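Local coordinates for CysE, serine acetyltransferase (Brucella abortus, PDB 4HZD), which probably transfers the acetyl group of acetyl-coenzyme A to L-serine, the step that makes O-acetylserine for cysteine biosynthesis, at residues A[53-56]-A[57-61]; A[66-69]-A[70-74]; A[152-155]-A[156-160]. One frame throughout, in Å; residues are numbered along the deposited sequence.

Contact 1. Residues A[53-56]-A[57-61]; sequences EAVM and HRIAE
V55 and I59, one helical turn apart, lie side by side and point the same way, with V55 CG1 resting 3.8 Å from I59 CD1. The valine methyl comes over because its CG1 stands anti to the backbone N (chi1 169°), while the isoleucine runs out extended. Behind this apolar pair, I59 CG1 also lies 3.3 Å from V55 O, the same carbonyl oxygen that accepts from I59 N at 2.9 Å. That bond belongs to the i to i+4 hydrogen-bond series of helix 51-63: H57 N donates to E53 O, R58 N to A54 O at 2.8 Å with an almost straight N-H...O angle of 173°, and A60 N to M56 O. A60 CB sits 3.2 Å from M56 O, the oxygen that its own N-H is hydrogen-bonded to. On another side of the helix the H57 ring has E61 CG over one face, 3.5 Å above its plane and displaced toward the rim.

I59 packs on H119, Q122 and T123 of helix 116-132, M56 on F77 and D78 of helix 70-83, and H57 on D71 of the third subunit. R58, its chain bent at chi2, sends NE to L113 O and NH1 into a salt bridge with D67 of the second subunit, whereas the carboxylate of E53 is engaged by S50 OG. All four hydrogen bonds between the segments are main chain, which leaves the side chains to fix the neighbours: aliphatic groups seat the helix against others of its own chain, and the R58 guanidinium carries charge into the subunit interface, where pairing with that aspartate probably keeps both partners ionised.

Contact 2. Residues A[66-69]-A[70-74]; sequences PDVS and ADILR. With MG (magnesium ion), chain E.
L73 N donates to S69 O over 3.1 Å, nearly straight at 170°, and so ties the first turn of helix 70-83 to the residue before it. The side chain of the same serine makes a second bond: I72 N donates to S69 OG over 3.2 Å, again almost straight, and I72 CD1 touches that oxygen at 3.4 Å. The hydroxyl reaches forward to I72 N because OG is held between the backbone N and the carbonyl carbon (chi1 64°). S69 is thus the N-cap of the helix, its side chain standing in for the hydrogen-bond acceptor that the first turn lacks. V68, just before the cap, adds an apolar contact: its CG1 meets I72 CG2 at 3.7 Å, the two side chains crossing at about a right angle, and also reaches L73 CD2. Y141 and F138 of helix 136-149 pack on this group.

On another side of the turn D71 divides its carboxylate between a metal and an arginine. OD2 binds the magnesium ion at 2.4 Å, and two waters ligate the ion as well, water 2 at 2.1 Å and water 1 farther off. OD1 accepts from R74 NH2 at 2.7 Å; the hydrogen bond lies in the guanidinium plane but approaches the anti side of the carboxylate, 28° out of its plane. R74 NH1 makes a second, weak bond to the same oxygen and a weak one to water 1, so the arginine joins the acid and a metal-bound water. Two positive partners probably hold D71 ionised. D71 also makes a weak, long ion pair with R74 of the third subunit, and R74 one with D71 of that subunit.

Contact 3. Residues A[152-155]-A[156-160]; sequences TDIH and PAARL
The H155 ring is overlapped on one face by P156 CD, a CH-pi contact with CD 3.7 Å from the ring centroid and 24° off the normal. H155 CG stands anti to the backbone N (chi1 -166°), which brings the ring alongside the peptide that follows. ND1 then accepts from A157 N at 3.0 Å, nearly straight at 165° and close to the ring plane. Main chain closes the same bend: A158 N donates to H155 O at 2.9 Å as the 1-4 bond of a type I turn from H155 to A158. Inside the bend, I154 CG2 approaches A158 CB at 4.1 Å. The turn is a corner of the first coil of the left-handed beta-helix, leading from strand 152-154 to strand 159-160, each outermost, within this chain, in its parallel sheet. D153 OD2 hydrogen-bonds H168 ND1 of the fourth subunit, a coenzyme A pocket residue, consistent with the Asp-His pair of serine acetyltransferases. H155 NE2 hydrogen-bonds A104 O of that subunit. With ND1 accepting and NE2 facing a carbonyl oxygen, the ring is probably neutral with its proton on NE2, binding its own turn and the neighbouring chain at once.

In the fold
Contacts 1 and 2 belong together: helices 51-63 and 70-83 follow each other in the chain and touch where A60 and E61 meet A70, and both contacts reach the third subunit. Contact 3 stands apart in the beta-helix, its centre about 20 Å from that of contact 1. All three are mostly buried, contact 3 nearest the chain's centre and contact 2 farthest out. Contact 1 is mid-helix, with alpha-helical backbone bonds and aliphatic packing; contact 2, at a helix start, adds a side-chain cap, charges and magnesium; contact 3 turns a strand corner using an imidazole. Contacts 2 and 3 both meet the fourth subunit, through a salt bridge and hydrogen bonds respectively.

Contact 1. Residues A[53-56]-A[57-61]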
# COMPACT_ATOMS: atom_id res chain seq x y z
N GLU A 53 -8.69 -19.94 11.16
CA GLU A 53 -8.78 -18.53 10.81
C GLU A 53 -7.44 -17.79 10.94
O GLU A 53 -7.13 -16.97 10.10
CB GLU A 53 -9.90 -17.83 11.56
CG GLU A 53 -11.27 -18.13 10.96
CD GLU A 53 -12.39 -17.75 11.91
OE1 GLU A 53 -13.17 -16.84 11.57
OE2 GLU A 53 -12.46 -18.34 13.02
N ALA A 54 -6.64 -18.11 11.96
CA ALA A 54 -5.28 -17.56 12.05
C ALA A 54 -4.38 -17.92 10.82
O ALA A 54 -3.64 -17.03 10.33
CB ALA A 54 -4.60 -18.03 13.33
N VAL A 55 -4.39 -19.20 10.43
CA VAL A 55 -3.58 -19.76 9.31
C VAL A 55 -4.05 -19.11 8.02
O VAL A 55 -3.23 -18.56 7.25
CB VAL A 55 -3.64 -21.34 9.23
CG1 VAL A 55 -3.03 -21.93 7.94
CG2 VAL A 55 -2.94 -21.99 10.43
N MET A 56 -5.36 -19.12 7.79
CA MET A 56 -5.92 -18.43 6.59
C MET A 56 -5.55 -16.97 6.53
O MET A 56 -5.16 -16.47 5.46
CB MET A 56 -7.44 -18.58 6.51
CG MET A 56 -7.86 -20.03 6.37
SD MET A 56 -9.62 -20.35 6.22
CE MET A 56 -10.30 -19.25 7.44
N HIS A 57 -5.66 -16.28 7.67
CA HIS A 57 -5.28 -14.88 7.75
C HIS A 57 -3.80 -14.65 7.48
O HIS A 57 -3.45 -13.81 6.65
CB HIS A 57 -5.67 -14.27 9.08
CG HIS A 57 -5.18 -12.86 9.26
ND1 HIS A 57 -5.97 -11.79 9.08
CD2 HIS A 57 -3.95 -12.36 9.64
CE1 HIS A 57 -5.29 -10.66 9.33
NE2 HIS A 57 -4.05 -11.01 9.66
N ARG A 58 -2.92 -15.36 8.19
CA ARG A 58 -1.48 -15.25 7.91
C ARG A 58 -1.15 -15.44 6.43
O ARG A 58 -0.44 -14.60 5.82
CB ARG A 58 -0.69 -16.28 8.73
CG ARG A 58 0.81 -16.19 8.50
CD ARG A 58 1.38 -15.03 9.31
NE ARG A 58 2.67 -14.52 8.85
CZ ARG A 58 2.83 -13.40 8.15
NH1 ARG A 58 1.78 -12.71 7.75
NH2 ARG A 58 4.06 -12.98 7.82
N ILE A 59 -1.70 -16.50 5.84
CA ILE A 59 -1.34 -16.83 4.49
C ILE A 59 -1.92 -15.81 3.52
O ILE A 59 -1.22 -15.38 2.59
CB ILE A 59 -1.76 -18.26 4.09
CG1 ILE A 59 -0.99 -19.29 4.94
CG2 ILE A 59 -1.39 -18.49 2.64
CD1 ILE A 59 -1.46 -20.70 4.72
N ALA A 60 -3.18 -15.42 3.74
CA ALA A 60 -3.80 -14.38 2.94
C ALA A 60 -2.97 -13.08 2.92
O ALA A 60 -2.80 -12.49 1.84
CB ALA A 60 -5.27 -14.14 3.34
N GLU A 61 -2.43 -12.67 4.07
CA GLU A 61 -1.64 -11.43 4.22
C GLU A 61 -0.31 -11.55 3.50
O GLU A 61 0.17 -10.58 2.91
CB GLU A 61 -1.37 -11.06 5.70
CG GLU A 61 -2.60 -10.57 6.49
CD GLU A 61 -3.33 -9.42 5.82
OE1 GLU A 61 -2.71 -8.36 5.65
OE2 GLU A 61 -4.50 -9.58 5.41

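Contact 2. Residues A[66-69]-A[70-74]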
# COMPACT_ATOMS: atom_id res chain seq x y z
N PRO A 66 -1.92 -5.67 -4.55
CA PRO A 66 -2.96 -4.86 -5.20
C PRO A 66 -3.73 -5.66 -6.28
O PRO A 66 -4.92 -5.41 -6.50
CB PRO A 66 -2.18 -3.66 -5.80
CG PRO A 66 -0.75 -3.79 -5.32
CD PRO A 66 -0.67 -4.92 -4.33
N ASP A 67 -3.09 -6.65 -6.92
CA ASP A 67 -3.74 -7.43 -7.98
C ASP A 67 -4.92 -8.26 -7.50
O ASP A 67 -5.91 -8.36 -8.20
CB ASP A 67 -2.74 -8.38 -8.60
CG ASP A 67 -1.82 -7.72 -9.59
OD1 ASP A 67 -2.25 -6.79 -10.34
OD2 ASP A 67 -0.66 -8.15 -9.62
N VAL A 68 -4.79 -8.90 -6.34
CA VAL A 68 -5.88 -9.66 -5.72
C VAL A 68 -5.65 -9.52 -4.20
O VAL A 68 -4.62 -9.99 -3.68
CB VAL A 68 -5.90 -11.17 -6.03
CG1 VAL A 68 -7.04 -11.85 -5.25
CG2 VAL A 68 -5.97 -11.47 -7.52
N SER A 69 -6.58 -8.86 -3.50
CA SER A 69 -6.35 -8.51 -2.09
C SER A 69 -6.26 -9.71 -1.15
O SER A 69 -6.82 -10.75 -1.41
CB SER A 69 -7.47 -7.58 -1.58
OG SER A 69 -8.69 -8.31 -1.62
N ALA A 70 -5.56 -9.54 -0.03
CA ALA A 70 -5.62 -10.49 1.06
C ALA A 70 -7.04 -10.86 1.38
O ALA A 70 -7.30 -12.02 1.58
CB ALA A 70 -4.94 -9.93 2.31
N ASP A 71 -7.98 -9.90 1.39
CA ASP A 71 -9.37 -10.22 1.71
C ASP A 71 -10.02 -11.23 0.80
O ASP A 71 -10.72 -12.15 1.26
CB ASP A 71 -10.22 -8.92 1.71
CG ASP A 71 -9.69 -7.93 2.69
OD1 ASP A 71 -10.14 -7.96 3.88
OD2 ASP A 71 -8.75 -7.20 2.30
N ILE A 72 -9.85 -11.05 -0.50
CA ILE A 72 -10.38 -12.00 -1.47
C ILE A 72 -9.77 -13.37 -1.25
O ILE A 72 -10.49 -14.39 -1.25
CB ILE A 72 -10.14 -11.53 -2.93
CG1 ILE A 72 -11.05 -10.29 -3.20
CG2 ILE A 72 -10.41 -12.67 -3.91
CD1 ILE A 72 -10.54 -9.37 -4.31
N LEU A 73 -8.46 -13.38 -1.00
CA LEU A 73 -7.78 -14.66 -0.71
C LEU A 73 -8.32 -15.30 0.57
O LEU A 73 -8.58 -16.49 0.60
CB LEU A 73 -6.26 -14.49 -0.64
CG LEU A 73 -5.56 -13.93 -1.88
CD1 LEU A 73 -4.04 -13.84 -1.68
CD2 LEU A 73 -5.88 -14.87 -3.02
N ARG A 74 -8.48 -14.51 1.64
CA ARG A 74 -8.99 -15.03 2.91
C ARG A 74 -10.43 -15.56 2.81
O ARG A 74 -10.75 -16.62 3.39
CB ARG A 74 -8.87 -13.97 4.00
CG ARG A 74 -9.33 -14.39 5.40
CD ARG A 74 -9.36 -13.20 6.37
NE ARG A 74 -10.34 -12.19 5.94
CZ ARG A 74 -10.06 -11.01 5.38
NH1 ARG A 74 -8.80 -10.60 5.22
NH2 ARG A 74 -11.06 -10.20 5.02
MG MG E . -7.02 -6.15 3.55
O HOH W 1 -6.77 -8.39 4.85
O HOH W 2 -6.15 -5.22 5.21

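Contact 3. Residues A[152-155]-A[156-160]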
# COMPACT_ATOMS: atom_id res chain seq x y z
N THR A 152 8.09 -21.51 -4.08
CA THR A 152 7.63 -22.89 -4.20
C THR A 152 6.69 -22.90 -5.39
O THR A 152 5.63 -22.26 -5.37
CB THR A 152 6.88 -23.36 -2.93
OG1 THR A 152 5.90 -22.38 -2.59
CG2 THR A 152 7.83 -23.45 -1.72
N ASP A 153 7.11 -23.56 -6.46
CA ASP A 153 6.31 -23.63 -7.69
C ASP A 153 5.67 -25.03 -7.72
O ASP A 153 6.30 -26.04 -8.08
CB ASP A 153 7.18 -23.32 -8.93
CG ASP A 153 6.45 -23.54 -10.22
OD1 ASP A 153 5.35 -24.12 -10.13
OD2 ASP A 153 6.94 -23.13 -11.32
N ILE A 154 4.43 -25.08 -7.26
CA ILE A 154 3.69 -26.36 -7.17
C ILE A 154 2.49 -26.29 -8.10
O ILE A 154 1.60 -25.42 -7.93
CB ILE A 154 3.24 -26.64 -5.72
CG1 ILE A 154 4.44 -26.53 -4.76
CG2 ILE A 154 2.54 -27.99 -5.62
CD1 ILE A 154 4.15 -26.62 -3.26
N HIS A 155 2.44 -27.17 -9.10
CA HIS A 155 1.29 -27.19 -9.98
C HIS A 155 0.03 -27.55 -9.22
O HIS A 155 0.04 -28.47 -8.41
CB HIS A 155 1.49 -28.14 -11.15
CG HIS A 155 0.48 -27.95 -12.24
ND1 HIS A 155 -0.80 -28.40 -12.15
CD2 HIS A 155 0.56 -27.29 -13.46
CE1 HIS A 155 -1.47 -28.07 -13.27
NE2 HIS A 155 -0.63 -27.41 -14.07
N PRO A 156 -1.08 -26.81 -9.46
CA PRO A 156 -2.29 -27.09 -8.67
C PRO A 156 -2.87 -28.50 -8.82
O PRO A 156 -3.63 -28.89 -7.96
CB PRO A 156 -3.32 -26.05 -9.16
CG PRO A 156 -2.50 -24.94 -9.75
CD PRO A 156 -1.21 -25.57 -10.25
N ALA A 157 -2.50 -29.23 -9.86
CA ALA A 157 -2.99 -30.62 -10.09
C ALA A 157 -2.17 -31.62 -9.31
O ALA A 157 -2.55 -32.80 -9.23
CB ALA A 157 -2.99 -30.98 -11.58
N ALA A 158 -1.04 -31.17 -8.75
CA ALA A 158 -0.20 -32.03 -7.92
C ALA A 158 -1.02 -32.49 -6.73
O ALA A 158 -1.96 -31.80 -6.34
CB ALA A 158 1.08 -31.31 -7.44
N ARG A 159 -0.69 -33.66 -6.18
CA ARG A 159 -1.40 -34.15 -5.00
C ARG A 159 -0.45 -34.28 -3.82
O ARG A 159 0.59 -34.95 -3.93
CB ARG A 159 -2.13 -35.47 -5.31
CG ARG A 159 -3.21 -35.27 -6.35
CD ARG A 159 -4.39 -36.19 -6.18
NE ARG A 159 -4.30 -37.47 -6.88
CZ ARG A 159 -3.55 -37.76 -7.94
NH1 ARG A 159 -2.76 -36.84 -8.50
NH2 ARG A 159 -3.59 -38.98 -8.44
N LEU A 160 -0.76 -33.59 -2.73
CA LEU A 160 0.10 -33.60 -1.54
C LEU A 160 -0.61 -34.13 -0.31
O LEU A 160 -1.69 -33.64 0.07
CB LEU A 160 0.65 -32.20 -1.22
CG LEU A 160 1.40 -31.40 -2.30
CD1 LEU A 160 1.76 -30.02 -1.76
CD2 LEU A 160 2.65 -32.14 -2.74